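Local coordinates for protein serine protease inhibitor 4, isoform B (Drosophila melanogaster, PDB 4P0F) that probably inhibits serine and cysteine endopeptidases as a member of the serpin family, here in its cleaved form, at residues P38-T43 against L165-H170; G173-Q178 against I322-E327; N145-D150 against G328-A333. One frame throughout, in Å; residues are numbered along the deposited sequence.

Interaction 1 closes first: helix segment 38-43 meets 165-170 on strand 161-174, after an excursion of 121 residues with more helix than strand. Segment 145-150, in the loop after helix 129-143, lies within that excursion, and its partner 328-333 comes much later. Interactions 1 and 3 therefore cross. Interaction 2 opens at 173-178 and closes at 322-327, so it follows interaction 1 in series and nests inside interaction 3. Strand 328-341 lies between strands 161-174 and 311-324, antiparallel to both. This is where the cleaved reactive-centre loop of a serpin inserts. The three contacts tie this part of the sheet to a buried helix, to a turn and to a surface loop.

Interaction 1 of 3, residues P38-T43 against L165-H170; sequences PFSIQT and LVNAIH
The amide of Asn167 faces Ser40 with its oxygen and Thr43 with its nitrogen. Asn167 OD1 accepts a hydrogen bond from Ser40 OG at 2.8 Å, the hydroxyl tilted 19° from the carbonyl plane. Asn167 ND2 passes the methyl Thr43 CG2 at 3.8 Å, and its hydrogen-bond partner is Asn95 OD1. The Phe39 ring has Thr43 OG1 over one face, 3.3 Å above the plane and offset toward the rim. Ile169 CD1 reaches that ring obliquely, 4.5 Å from Phe39 CD1. Ile169 CG2 also packs on Ser40 CB at 4.1 Å.

Asn167 CG stands anti to the backbone N (chi1 171°), which carries the amide out from the strand to the helix. Thr43 OG1 is held by its bond to Phe39 O, at 2.7 Å. The backbone N of Thr43 reaches the same oxygen from the other face of its plane. Ser40 OG has a second partner in Thr335 OG1, so this buried hydroxyl joins the helix to two strands.

The helix segment runs nearly antiparallel to the strand segment, at 159°, with the axes 8.0 Å apart. Phe39 also packs on helices 6-28 and 71-84. Strand 161-174 lies between strands 91-100 and 328-341, and helix 38-49 packs against one face of it, in the region called the shutter in serpins.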
ATOM      1  N   PRO A  38      -0.716  -1.578   1.215  1.00 13.97           N
ATOM      2  CA  PRO A  38      -0.273  -2.375   2.367  1.00 11.75           C
ATOM      3  C   PRO A  38       0.803  -3.382   1.977  1.00 12.98           C
ATOM      4  O   PRO A  38       1.709  -3.663   2.781  1.00 13.95           O
ATOM      5  CB  PRO A  38      -1.557  -3.059   2.845  1.00 14.27           C
ATOM      6  CG  PRO A  38      -2.505  -2.994   1.725  1.00 16.09           C
ATOM      7  CD  PRO A  38      -2.149  -1.777   0.921  1.00 15.11           C
ATOM      8  N   PHE A  39       0.731  -3.893   0.753  1.00 13.66           N
ATOM      9  CA  PHE A  39       1.717  -4.851   0.274  1.00 11.87           C
ATOM     10  C   PHE A  39       3.112  -4.232   0.267  1.00 15.15           C
ATOM     11  O   PHE A  39       4.098  -4.881   0.646  1.00 15.77           O
ATOM     12  CB  PHE A  39       1.378  -5.353  -1.125  1.00 13.74           C
ATOM     13  CG  PHE A  39       2.370  -6.350  -1.650  1.00 15.73           C
ATOM     14  CD1 PHE A  39       3.497  -5.930  -2.332  1.00 21.51           C
ATOM     15  CD2 PHE A  39       2.204  -7.703  -1.419  1.00 24.91           C
ATOM     16  CE1 PHE A  39       4.432  -6.846  -2.788  1.00 20.14           C
ATOM     17  CE2 PHE A  39       3.135  -8.621  -1.879  1.00 27.43           C
ATOM     18  CZ  PHE A  39       4.252  -8.184  -2.566  1.00 25.70           C
ATOM     19  N   SER A  40       3.198  -2.987  -0.191  1.00 13.73           N
ATOM     20  CA  SER A  40       4.470  -2.275  -0.251  1.00 15.14           C
ATOM     21  C   SER A  40       5.053  -2.071   1.146  1.00 13.81           C
ATOM     22  O   SER A  40       6.264  -2.256   1.376  1.00 15.96           O
ATOM     23  CB  SER A  40       4.278  -0.928  -0.957  1.00 14.53           C
ATOM     24  OG  SER A  40       5.439  -0.131  -0.918  1.00 15.89           O
ATOM     25  N   ILE A  41       4.192  -1.679   2.074  1.00 14.79           N
ATOM     26  CA  ILE A  41       4.613  -1.433   3.441  1.00 13.38           C
ATOM     27  C   ILE A  41       5.097  -2.724   4.091  1.00 15.59           C
ATOM     28  O   ILE A  41       6.171  -2.747   4.697  1.00 13.29           O
ATOM     29  CB  ILE A  41       3.466  -0.802   4.268  1.00 13.06           C
ATOM     30  CG1 ILE A  41       3.120   0.582   3.702  1.00 14.25           C
ATOM     31  CG2 ILE A  41       3.850  -0.682   5.738  1.00 15.85           C
ATOM     32  CD1 ILE A  41       1.813   1.131   4.179  1.00 15.28           C
ATOM     33  N   GLN A  42       4.314  -3.793   3.988  1.00 12.86           N
ATOM     34  CA  GLN A  42       4.698  -5.052   4.632  1.00 13.83           C
ATOM     35  C   GLN A  42       5.996  -5.621   4.044  1.00 12.95           C
ATOM     36  O   GLN A  42       6.851  -6.134   4.776  1.00 13.99           O
ATOM     37  CB  GLN A  42       3.591  -6.087   4.510  1.00 13.55           C
ATOM     38  CG  GLN A  42       3.700  -7.220   5.513  1.00 14.91           C
ATOM     39  CD  GLN A  42       2.821  -8.405   5.168  1.00 14.35           C
ATOM     40  OE1 GLN A  42       2.798  -8.870   4.031  1.00 15.01           O
ATOM     41  NE2 GLN A  42       2.091  -8.908   6.161  1.00 14.58           N
ATOM     42  N   THR A  43       6.147  -5.511   2.725  1.00 13.71           N
ATOM     43  CA  THR A  43       7.326  -6.012   2.035  1.00 13.50           C
ATOM     44  C   THR A  43       8.564  -5.250   2.478  1.00 17.11           C
ATOM     45  O   THR A  43       9.586  -5.858   2.806  1.00 15.11           O
ATOM     46  CB  THR A  43       7.157  -5.905   0.507  1.00 12.49           C
ATOM     47  OG1 THR A  43       6.027  -6.689   0.112  1.00 15.68           O
ATOM     48  CG2 THR A  43       8.385  -6.427  -0.220  1.00 14.45           C
ATOM     49  N   LEU A 165      15.985   1.041   2.533  1.00 14.98           N
ATOM     50  CA  LEU A 165      15.276  -0.052   1.885  1.00 13.90           C
ATOM     51  C   LEU A 165      14.056   0.512   1.197  1.00 14.47           C
ATOM     52  O   LEU A 165      13.326   1.282   1.808  1.00 15.58           O
ATOM     53  CB  LEU A 165      14.853  -1.113   2.905  1.00 13.70           C
ATOM     54  CG  LEU A 165      15.946  -2.084   3.340  1.00 22.26           C
ATOM     55  CD1 LEU A 165      15.547  -2.812   4.595  1.00 23.11           C
ATOM     56  CD2 LEU A 165      16.212  -3.083   2.226  1.00 49.98           C
ATOM     57  N   VAL A 166      13.851   0.145  -0.066  1.00 13.79           N
ATOM     58  CA  VAL A 166      12.721   0.668  -0.821  1.00 14.54           C
ATOM     59  C   VAL A 166      11.958  -0.430  -1.535  1.00 14.50           C
ATOM     60  O   VAL A 166      12.538  -1.325  -2.140  1.00 16.24           O
ATOM     61  CB  VAL A 166      13.164   1.722  -1.854  1.00 20.01           C
ATOM     62  CG1 VAL A 166      11.952   2.383  -2.475  1.00 20.17           C
ATOM     63  CG2 VAL A 166      14.044   2.771  -1.186  1.00 19.49           C
ATOM     64  N   ASN A 167      10.635  -0.348  -1.431  1.00 14.29           N
ATOM     65  CA  ASN A 167       9.737  -1.108  -2.277  1.00 16.37           C
ATOM     66  C   ASN A 167       8.910  -0.149  -3.104  1.00 14.45           C
ATOM     67  O   ASN A 167       8.399   0.824  -2.573  1.00 16.50           O
ATOM     68  CB  ASN A 167       8.793  -1.992  -1.466  1.00 16.30           C
ATOM     69  CG  ASN A 167       7.722  -2.606  -2.335  1.00 16.10           C
ATOM     70  OD1 ASN A 167       6.634  -2.027  -2.531  1.00 15.75           O
ATOM     71  ND2 ASN A 167       8.030  -3.763  -2.901  1.00 16.38           N
ATOM     72  N   ALA A 168       8.767  -0.442  -4.393  1.00 15.68           N
ATOM     73  CA  ALA A 168       7.894   0.338  -5.268  1.00 15.67           C
ATOM     74  C   ALA A 168       6.922  -0.604  -5.956  1.00 17.18           C
ATOM     75  O   ALA A 168       7.258  -1.752  -6.232  1.00 18.30           O
ATOM     76  CB  ALA A 168       8.703   1.119  -6.287  1.00 17.12           C
ATOM     77  N   ILE A 169       5.709  -0.122  -6.202  1.00 16.96           N
ATOM     78  CA  ILE A 169       4.690  -0.919  -6.877  1.00 18.04           C
ATOM     79  C   ILE A 169       3.931  -0.042  -7.867  1.00 16.88           C
ATOM     80  O   ILE A 169       3.639   1.121  -7.593  1.00 18.57           O
ATOM     81  CB  ILE A 169       3.728  -1.575  -5.843  1.00 17.53           C
ATOM     82  CG1 ILE A 169       2.613  -2.367  -6.534  1.00 19.07           C
ATOM     83  CG2 ILE A 169       3.149  -0.528  -4.897  1.00 18.89           C
ATOM     84  CD1 ILE A 169       1.878  -3.322  -5.581  1.00 29.39           C
ATOM     85  N   HIS A 170       3.667  -0.600  -9.044  1.00 17.82           N
ATOM     86  CA  HIS A 170       2.927   0.109 -10.082  1.00 16.15           C
ATOM     87  C   HIS A 170       1.889  -0.796 -10.696  1.00 19.40           C
ATOM     88  O   HIS A 170       2.174  -1.935 -11.051  1.00 18.51           O
ATOM     89  CB  HIS A 170       3.862   0.623 -11.167  1.00 18.44           C
ATOM     90  CG  HIS A 170       3.150   1.346 -12.270  1.00 22.65           C
ATOM     91  ND1 HIS A 170       2.871   0.758 -13.483  1.00 31.74           N
ATOM     92  CD2 HIS A 170       2.634   2.597 -12.325  1.00 24.29           C
ATOM     93  CE1 HIS A 170       2.220   1.622 -14.248  1.00 33.77           C
ATOM     94  NE2 HIS A 170       2.067   2.744 -13.572  1.00 22.98           N
TER

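Interaction 2 of 3, residues G173-Q178 against I322-E327; sequences GTWQHQ and IEVNEE
Trp175 N donates to Glu327 O at 2.9 Å, with an N-H...O angle of 163°, and so joins segment 173-178 to the turn that follows strand 311-324. The indole of Trp175 lies edge-on to that turn. Its NE1 donates to Asn325 O at 3.0 Å, nearly along the C=O axis and close to the ring plane. At the same edge, Trp175 CD1 comes within 3.3 Å of Glu326 O, and Trp175 CZ2 packs on Val324 CG1 at 4.0 Å. Trp175 CG stands anti to the carbonyl carbon (chi1 -60°), which turns the ring toward the carbonyls of the turn.

Thr174 adds its methyl CG2, 3.4 Å from Glu327 O. Gln178, exposed to solvent, lies along Glu326 and Glu327: its CB sits near Glu326 O, and its OE1 rests 3.6 Å from Glu327 CA. The Gln178 amide and the Glu327 carboxylate planes are 80° apart.

Within the turn, Asn325 forms an Asx turn: its OD1 accepts from Glu327 N at 3.1 Å, the N-H standing above the plane of the side-chain carbonyl. The same oxygen accepts from Gly328 N. Glu326 turns its carboxylate away, to Thr184 and Arg273. The Trp175 ring also meets Tyr225, and Phe179 edge-to-face.

This tryptophan lies at the breach of the serpin sheet, where the reactive loop enters. Both its N-H groups are spent on turn carbonyls, so the ring's position and rotation are fixed by hydrogen bonds as well as by packing.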
ATOM      1  N   GLY A 173      -4.306  -1.071 -15.131  1.00 21.77           N
ATOM      2  CA  GLY A 173      -5.235  -2.064 -15.619  1.00 23.09           C
ATOM      3  C   GLY A 173      -6.334  -1.418 -16.434  1.00 23.83           C
ATOM      4  O   GLY A 173      -6.679  -0.261 -16.207  1.00 23.42           O
ATOM      5  N   THR A 174      -6.854  -2.172 -17.392  1.00 24.79           N
ATOM      6  CA  THR A 174      -8.011  -1.767 -18.173  1.00 26.17           C
ATOM      7  C   THR A 174      -9.233  -2.524 -17.673  1.00 28.64           C
ATOM      8  O   THR A 174      -9.145  -3.718 -17.415  1.00 26.73           O
ATOM      9  CB  THR A 174      -7.780  -2.049 -19.673  1.00 27.97           C
ATOM     10  OG1 THR A 174      -6.587  -1.370 -20.091  1.00 30.54           O
ATOM     11  CG2 THR A 174      -8.964  -1.588 -20.508  1.00 31.64           C
ATOM     12  N   TRP A 175     -10.372  -1.851 -17.530  1.00 20.94           N
ATOM     13  CA  TRP A 175     -11.565  -2.554 -17.071  1.00 20.31           C
ATOM     14  C   TRP A 175     -11.932  -3.664 -18.051  1.00 21.96           C
ATOM     15  O   TRP A 175     -11.803  -3.504 -19.271  1.00 23.13           O
ATOM     16  CB  TRP A 175     -12.772  -1.633 -16.931  1.00 19.00           C
ATOM     17  CG  TRP A 175     -12.665  -0.496 -15.979  1.00 17.63           C
ATOM     18  CD1 TRP A 175     -12.800   0.819 -16.284  1.00 17.27           C
ATOM     19  CD2 TRP A 175     -12.437  -0.561 -14.569  1.00 16.75           C
ATOM     20  NE1 TRP A 175     -12.674   1.582 -15.154  1.00 18.28           N
ATOM     21  CE2 TRP A 175     -12.445   0.759 -14.088  1.00 15.95           C
ATOM     22  CE3 TRP A 175     -12.228  -1.606 -13.664  1.00 17.07           C
ATOM     23  CZ2 TRP A 175     -12.247   1.067 -12.755  1.00 18.79           C
ATOM     24  CZ3 TRP A 175     -12.029  -1.297 -12.342  1.00 18.09           C
ATOM     25  CH2 TRP A 175     -12.044   0.025 -11.896  1.00 18.17           C
ATOM     26  N   GLN A 176     -12.419  -4.777 -17.516  1.00 22.29           N
ATOM     27  CA  GLN A 176     -13.009  -5.810 -18.353  1.00 24.06           C
ATOM     28  C   GLN A 176     -14.195  -5.185 -19.075  1.00 23.81           C
ATOM     29  O   GLN A 176     -14.401  -5.409 -20.265  1.00 25.39           O
ATOM     30  CB  GLN A 176     -13.444  -7.016 -17.513  1.00 24.55           C
ATOM     31  CG  GLN A 176     -14.061  -8.147 -18.332  1.00 33.71           C
ATOM     32  CD  GLN A 176     -13.044  -8.869 -19.202  1.00 57.96           C
ATOM     33  OE1 GLN A 176     -11.930  -9.157 -18.766  1.00 68.25           O
ATOM     34  NE2 GLN A 176     -13.427  -9.169 -20.441  1.00 66.33           N
ATOM     35  N   HIS A 177     -14.956  -4.388 -18.331  1.00 23.43           N
ATOM     36  CA  HIS A 177     -16.068  -3.616 -18.889  1.00 23.77           C
ATOM     37  C   HIS A 177     -15.831  -2.130 -18.679  1.00 20.31           C
ATOM     38  O   HIS A 177     -16.071  -1.603 -17.596  1.00 20.32           O
ATOM     39  CB  HIS A 177     -17.389  -4.031 -18.246  1.00 28.03           C
ATOM     40  CG  HIS A 177     -17.641  -5.503 -18.293  1.00 38.19           C
ATOM     41  ND1 HIS A 177     -17.755  -6.200 -19.477  1.00 45.31           N
ATOM     42  CD2 HIS A 177     -17.795  -6.413 -17.304  1.00 45.75           C
ATOM     43  CE1 HIS A 177     -17.971  -7.474 -19.214  1.00 38.27           C
ATOM     44  NE2 HIS A 177     -18.000  -7.631 -17.903  1.00 41.86           N
ATOM     45  N   GLN A 178     -15.361  -1.459 -19.722  1.00 21.14           N
ATOM     46  CA  GLN A 178     -15.072  -0.038 -19.630  1.00 20.03           C
ATOM     47  C   GLN A 178     -16.344   0.795 -19.631  1.00 20.49           C
ATOM     48  O   GLN A 178     -17.387   0.377 -20.153  1.00 21.76           O
ATOM     49  CB  GLN A 178     -14.171   0.403 -20.779  1.00 22.58           C
ATOM     50  CG  GLN A 178     -12.792  -0.235 -20.785  1.00 23.37           C
ATOM     51  CD  GLN A 178     -11.956   0.227 -21.956  1.00 28.11           C
ATOM     52  OE1 GLN A 178     -11.831   1.425 -22.203  1.00 25.83           O
ATOM     53  NE2 GLN A 178     -11.392  -0.721 -22.696  1.00 29.47           N
ATOM     54  N   ILE A 322      -3.500   7.144  -6.968  1.00 17.65           N
ATOM     55  CA  ILE A 322      -4.447   6.355  -7.743  1.00 17.72           C
ATOM     56  C   ILE A 322      -5.287   7.287  -8.618  1.00 16.95           C
ATOM     57  O   ILE A 322      -5.610   8.403  -8.214  1.00 17.30           O
ATOM     58  CB  ILE A 322      -5.361   5.496  -6.829  1.00 15.26           C
ATOM     59  CG1 ILE A 322      -6.244   4.564  -7.669  1.00 17.95           C
ATOM     60  CG2 ILE A 322      -6.213   6.371  -5.930  1.00 16.05           C
ATOM     61  CD1 ILE A 322      -6.850   3.403  -6.853  1.00 19.35           C
ATOM     62  N   GLU A 323      -5.583   6.840  -9.833  1.00 18.75           N
ATOM     63  CA  GLU A 323      -6.541   7.514 -10.712  1.00 16.58           C
ATOM     64  C   GLU A 323      -7.488   6.459 -11.236  1.00 17.23           C
ATOM     65  O   GLU A 323      -7.061   5.391 -11.661  1.00 18.67           O
ATOM     66  CB  GLU A 323      -5.842   8.246 -11.867  1.00 19.38           C
ATOM     67  CG  GLU A 323      -5.206   7.329 -12.915  1.00 32.71           C
ATOM     68  CD  GLU A 323      -6.197   6.803 -13.958  1.00 46.38           C
ATOM     69  OE1 GLU A 323      -7.332   7.318 -14.036  1.00 53.73           O
ATOM     70  OE2 GLU A 323      -5.837   5.855 -14.689  1.00 49.79           O
ATOM     71  N   VAL A 324      -8.781   6.770 -11.185  1.00 16.97           N
ATOM     72  CA  VAL A 324      -9.834   5.883 -11.640  1.00 15.80           C
ATOM     73  C   VAL A 324     -10.662   6.618 -12.696  1.00 18.76           C
ATOM     74  O   VAL A 324     -11.202   7.684 -12.417  1.00 19.68           O
ATOM     75  CB  VAL A 324     -10.737   5.457 -10.475  1.00 17.42           C
ATOM     76  CG1 VAL A 324     -11.907   4.585 -10.963  1.00 20.22           C
ATOM     77  CG2 VAL A 324      -9.920   4.726  -9.429  1.00 18.15           C
ATOM     78  N   ASN A 325     -10.742   6.060 -13.900  1.00 19.99           N
ATOM     79  CA  ASN A 325     -11.504   6.690 -14.981  1.00 20.51           C
ATOM     80  C   ASN A 325     -12.216   5.661 -15.845  1.00 19.42           C
ATOM     81  O   ASN A 325     -12.363   4.504 -15.457  1.00 18.39           O
ATOM     82  CB  ASN A 325     -10.589   7.582 -15.834  1.00 22.82           C
ATOM     83  CG  ASN A 325      -9.540   6.805 -16.610  1.00 25.11           C
ATOM     84  OD1 ASN A 325      -9.552   5.579 -16.661  1.00 21.24           O
ATOM     85  ND2 ASN A 325      -8.611   7.535 -17.228  1.00 30.36           N
ATOM     86  N   GLU A 326     -12.681   6.083 -17.015  1.00 18.96           N
ATOM     87  CA  GLU A 326     -13.557   5.240 -17.799  1.00 19.48           C
ATOM     88  C   GLU A 326     -12.845   4.020 -18.366  1.00 20.17           C
ATOM     89  O   GLU A 326     -13.483   3.002 -18.642  1.00 20.39           O
ATOM     90  CB  GLU A 326     -14.179   6.053 -18.940  1.00 20.79           C
ATOM     91  CG  GLU A 326     -15.219   7.085 -18.497  1.00 20.39           C
ATOM     92  CD  GLU A 326     -14.624   8.437 -18.105  1.00 22.15           C
ATOM     93  OE1 GLU A 326     -13.389   8.552 -17.956  1.00 23.61           O
ATOM     94  OE2 GLU A 326     -15.419   9.395 -17.962  1.00 25.61           O
ATOM     95  N   GLU A 327     -11.532   4.131 -18.559  1.00 21.03           N
ATOM     96  CA  GLU A 327     -10.751   3.065 -19.178  1.00 21.80           C
ATOM     97  C   GLU A 327     -10.252   2.026 -18.170  1.00 20.76           C
ATOM     98  O   GLU A 327     -10.081   0.859 -18.509  1.00 22.20           O
ATOM     99  CB  GLU A 327      -9.542   3.653 -19.927  1.00 25.82           C
ATOM    100  CG  GLU A 327      -9.897   4.400 -21.205  1.00 30.63           C
ATOM    101  CD  GLU A 327     -10.681   5.688 -20.972  1.00 64.43           C
ATOM    102  OE1 GLU A 327     -10.347   6.436 -20.026  1.00 51.40           O
ATOM    103  OE2 GLU A 327     -11.631   5.956 -21.746  1.00 62.55           O
TER

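Interaction 3 of 3, residues N145-D150 against G328-A333; sequences NHLIKD and GTEAAA
A loop meets a strand here: Asn145, Leu147 and Ile148, which follow helix 129-143, pack against Glu330 and Ala332 on strand 328-341. That strand begins with the hinge of the serpin reactive loop, inserted into the sheet in this cleaved form. Asn145 ND2 donates to Glu330 OE2 at 2.9 Å, nearly straight at 170°, on the syn lone pair of the oxygen. The amide and carboxylate planes are 24° apart. His170 NE2 also hydrogen-bonds Glu330 OE2, from the neighbouring strand. The glutamate reaches both partners because its CG is anti to the backbone N (chi1 -176°) and the chain beyond is extended.

Leu147 CD1 lies over a face of the carboxylate, 3.4 Å from Glu330 OE2, and also touches Ala332 CB at 4.0 Å. Ile148 CG1 packs on the same methyl at 4.0 Å, and Ile148 CD1 sits 3.7 Å from Ala332 O. With an alanine here in place of Glu330, Asn145 ND2 and His170 NE2 would probably lose their shared acceptor, and a gap would open beside Leu147.

One carboxylate oxygen thus takes two bonds, and its negative charge probably favours a protonated His170.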
ATOM      1  N   ASN A 145       6.232   4.857 -13.083  1.00 22.29           N
ATOM      2  CA  ASN A 145       5.782   5.649 -14.236  1.00 24.49           C
ATOM      3  C   ASN A 145       5.762   7.130 -13.875  1.00 27.74           C
ATOM      4  O   ASN A 145       4.873   7.877 -14.279  1.00 25.26           O
ATOM      5  CB  ASN A 145       4.397   5.182 -14.708  1.00 25.83           C
ATOM      6  CG  ASN A 145       4.063   5.668 -16.109  1.00 30.66           C
ATOM      7  OD1 ASN A 145       4.957   5.964 -16.903  1.00 32.12           O
ATOM      8  ND2 ASN A 145       2.767   5.753 -16.420  1.00 31.72           N
ATOM      9  N   HIS A 146       6.762   7.526 -13.092  1.00 24.26           N
ATOM     10  CA  HIS A 146       6.934   8.895 -12.607  1.00 22.86           C
ATOM     11  C   HIS A 146       5.784   9.429 -11.746  1.00 29.74           C
ATOM     12  O   HIS A 146       5.646  10.640 -11.583  1.00 26.02           O
ATOM     13  CB  HIS A 146       7.174   9.832 -13.787  1.00 31.66           C
ATOM     14  CG  HIS A 146       8.379   9.468 -14.595  1.00 41.31           C
ATOM     15  ND1 HIS A 146       9.648   9.894 -14.268  1.00 44.91           N
ATOM     16  CD2 HIS A 146       8.513   8.707 -15.707  1.00 57.12           C
ATOM     17  CE1 HIS A 146      10.511   9.416 -15.147  1.00 49.09           C
ATOM     18  NE2 HIS A 146       9.847   8.694 -16.032  1.00 62.55           N
ATOM     19  N   LEU A 147       4.986   8.541 -11.157  1.00 22.04           N
ATOM     20  CA  LEU A 147       3.857   8.984 -10.346  1.00 21.69           C
ATOM     21  C   LEU A 147       4.226   9.267  -8.893  1.00 24.02           C
ATOM     22  O   LEU A 147       3.560  10.058  -8.231  1.00 24.85           O
ATOM     23  CB  LEU A 147       2.743   7.942 -10.393  1.00 22.23           C
ATOM     24  CG  LEU A 147       2.121   7.729 -11.772  1.00 21.73           C
ATOM     25  CD1 LEU A 147       1.236   6.483 -11.746  1.00 23.33           C
ATOM     26  CD2 LEU A 147       1.327   8.951 -12.197  1.00 26.21           C
ATOM     27  N   ILE A 148       5.276   8.617  -8.399  1.00 21.28           N
ATOM     28  CA  ILE A 148       5.736   8.834  -7.035  1.00 17.92           C
ATOM     29  C   ILE A 148       7.063   9.578  -7.097  1.00 21.52           C
ATOM     30  O   ILE A 148       8.085   9.003  -7.472  1.00 19.67           O
ATOM     31  CB  ILE A 148       5.902   7.513  -6.261  1.00 18.43           C
ATOM     32  CG1 ILE A 148       4.599   6.693  -6.297  1.00 18.31           C
ATOM     33  CG2 ILE A 148       6.343   7.774  -4.824  1.00 19.70           C
ATOM     34  CD1 ILE A 148       3.377   7.371  -5.695  1.00 17.37           C
ATOM     35  N   LYS A 149       7.024  10.859  -6.740  1.00 25.93           N
ATOM     36  CA  LYS A 149       8.192  11.734  -6.818  1.00 26.43           C
ATOM     37  C   LYS A 149       8.655  12.147  -5.436  1.00 27.06           C
ATOM     38  O   LYS A 149       7.856  12.223  -4.502  1.00 25.32           O
ATOM     39  CB  LYS A 149       7.871  12.983  -7.635  1.00 22.58           C
ATOM     40  CG  LYS A 149       7.312  12.710  -9.005  1.00 24.53           C
ATOM     41  CD  LYS A 149       7.151  14.015  -9.769  1.00 35.23           C
ATOM     42  CE  LYS A 149       6.798  13.794 -11.226  1.00 53.02           C
ATOM     43  NZ  LYS A 149       6.791  15.083 -11.971  1.00 80.97           N
ATOM     44  N   ASP A 150       9.951  12.429  -5.322  1.00 23.03           N
ATOM     45  CA  ASP A 150      10.555  12.860  -4.068  1.00 22.72           C
ATOM     46  C   ASP A 150      10.149  12.000  -2.877  1.00 23.21           C
ATOM     47  O   ASP A 150       9.792  12.535  -1.826  1.00 24.65           O
ATOM     48  CB  ASP A 150      10.192  14.319  -3.772  1.00 25.15           C
ATOM     49  CG  ASP A 150      11.073  14.940  -2.686  1.00 67.17           C
ATOM     50  OD1 ASP A 150      12.280  14.612  -2.623  1.00 65.51           O
ATOM     51  OD2 ASP A 150      10.557  15.750  -1.890  1.00 81.39           O
ATOM     52  N   GLY A 328      -9.982   2.463 -16.947  1.00 19.28           N
ATOM     53  CA  GLY A 328      -9.412   1.581 -15.948  1.00 18.40           C
ATOM     54  C   GLY A 328      -8.870   2.336 -14.758  1.00 18.69           C
ATOM     55  O   GLY A 328      -9.424   3.350 -14.338  1.00 18.52           O
ATOM     56  N   THR A 329      -7.757   1.839 -14.231  1.00 18.42           N
ATOM     57  CA  THR A 329      -7.147   2.383 -13.034  1.00 19.96           C
ATOM     58  C   THR A 329      -5.640   2.357 -13.188  1.00 19.62           C
ATOM     59  O   THR A 329      -5.085   1.406 -13.738  1.00 19.14           O
ATOM     60  CB  THR A 329      -7.543   1.570 -11.784  1.00 19.78           C
ATOM     61  OG1 THR A 329      -8.961   1.633 -11.626  1.00 19.46           O
ATOM     62  CG2 THR A 329      -6.862   2.110 -10.525  1.00 17.27           C
ATOM     63  N   GLU A 330      -4.995   3.423 -12.739  1.00 18.52           N
ATOM     64  CA  GLU A 330      -3.550   3.417 -12.577  1.00 16.57           C
ATOM     65  C   GLU A 330      -3.248   3.791 -11.146  1.00 19.29           C
ATOM     66  O   GLU A 330      -3.817   4.740 -10.610  1.00 18.62           O
ATOM     67  CB  GLU A 330      -2.853   4.374 -13.551  1.00 19.85           C
ATOM     68  CG  GLU A 330      -1.338   4.290 -13.438  1.00 24.23           C
ATOM     69  CD  GLU A 330      -0.577   5.014 -14.541  1.00 29.47           C
ATOM     70  OE1 GLU A 330      -1.193   5.801 -15.293  1.00 30.70           O
ATOM     71  OE2 GLU A 330       0.654   4.785 -14.650  1.00 29.67           O
ATOM     72  N   ALA A 331      -2.368   3.017 -10.519  1.00 19.25           N
ATOM     73  CA  ALA A 331      -2.007   3.247  -9.131  1.00 17.26           C
ATOM     74  C   ALA A 331      -0.537   2.963  -8.941  1.00 16.51           C
ATOM     75  O   ALA A 331       0.043   2.157  -9.659  1.00 19.36           O
ATOM     76  CB  ALA A 331      -2.831   2.377  -8.204  1.00 19.69           C
ATOM     77  N   ALA A 332       0.060   3.644  -7.970  1.00 17.96           N
ATOM     78  CA  ALA A 332       1.455   3.431  -7.657  1.00 13.98           C
ATOM     79  C   ALA A 332       1.696   3.768  -6.203  1.00 15.09           C
ATOM     80  O   ALA A 332       0.970   4.559  -5.610  1.00 16.38           O
ATOM     81  CB  ALA A 332       2.351   4.276  -8.550  1.00 20.33           C
ATOM     82  N   ALA A 333       2.732   3.168  -5.636  1.00 15.97           N
ATOM     83  CA  ALA A 333       3.129   3.500  -4.287  1.00 14.19           C
ATOM     84  C   ALA A 333       4.588   3.140  -4.097  1.00 14.04           C
ATOM     85  O   ALA A 333       5.142   2.345  -4.852  1.00 15.18           O
ATOM     86  CB  ALA A 333       2.268   2.768  -3.269  1.00 13.76           C
TER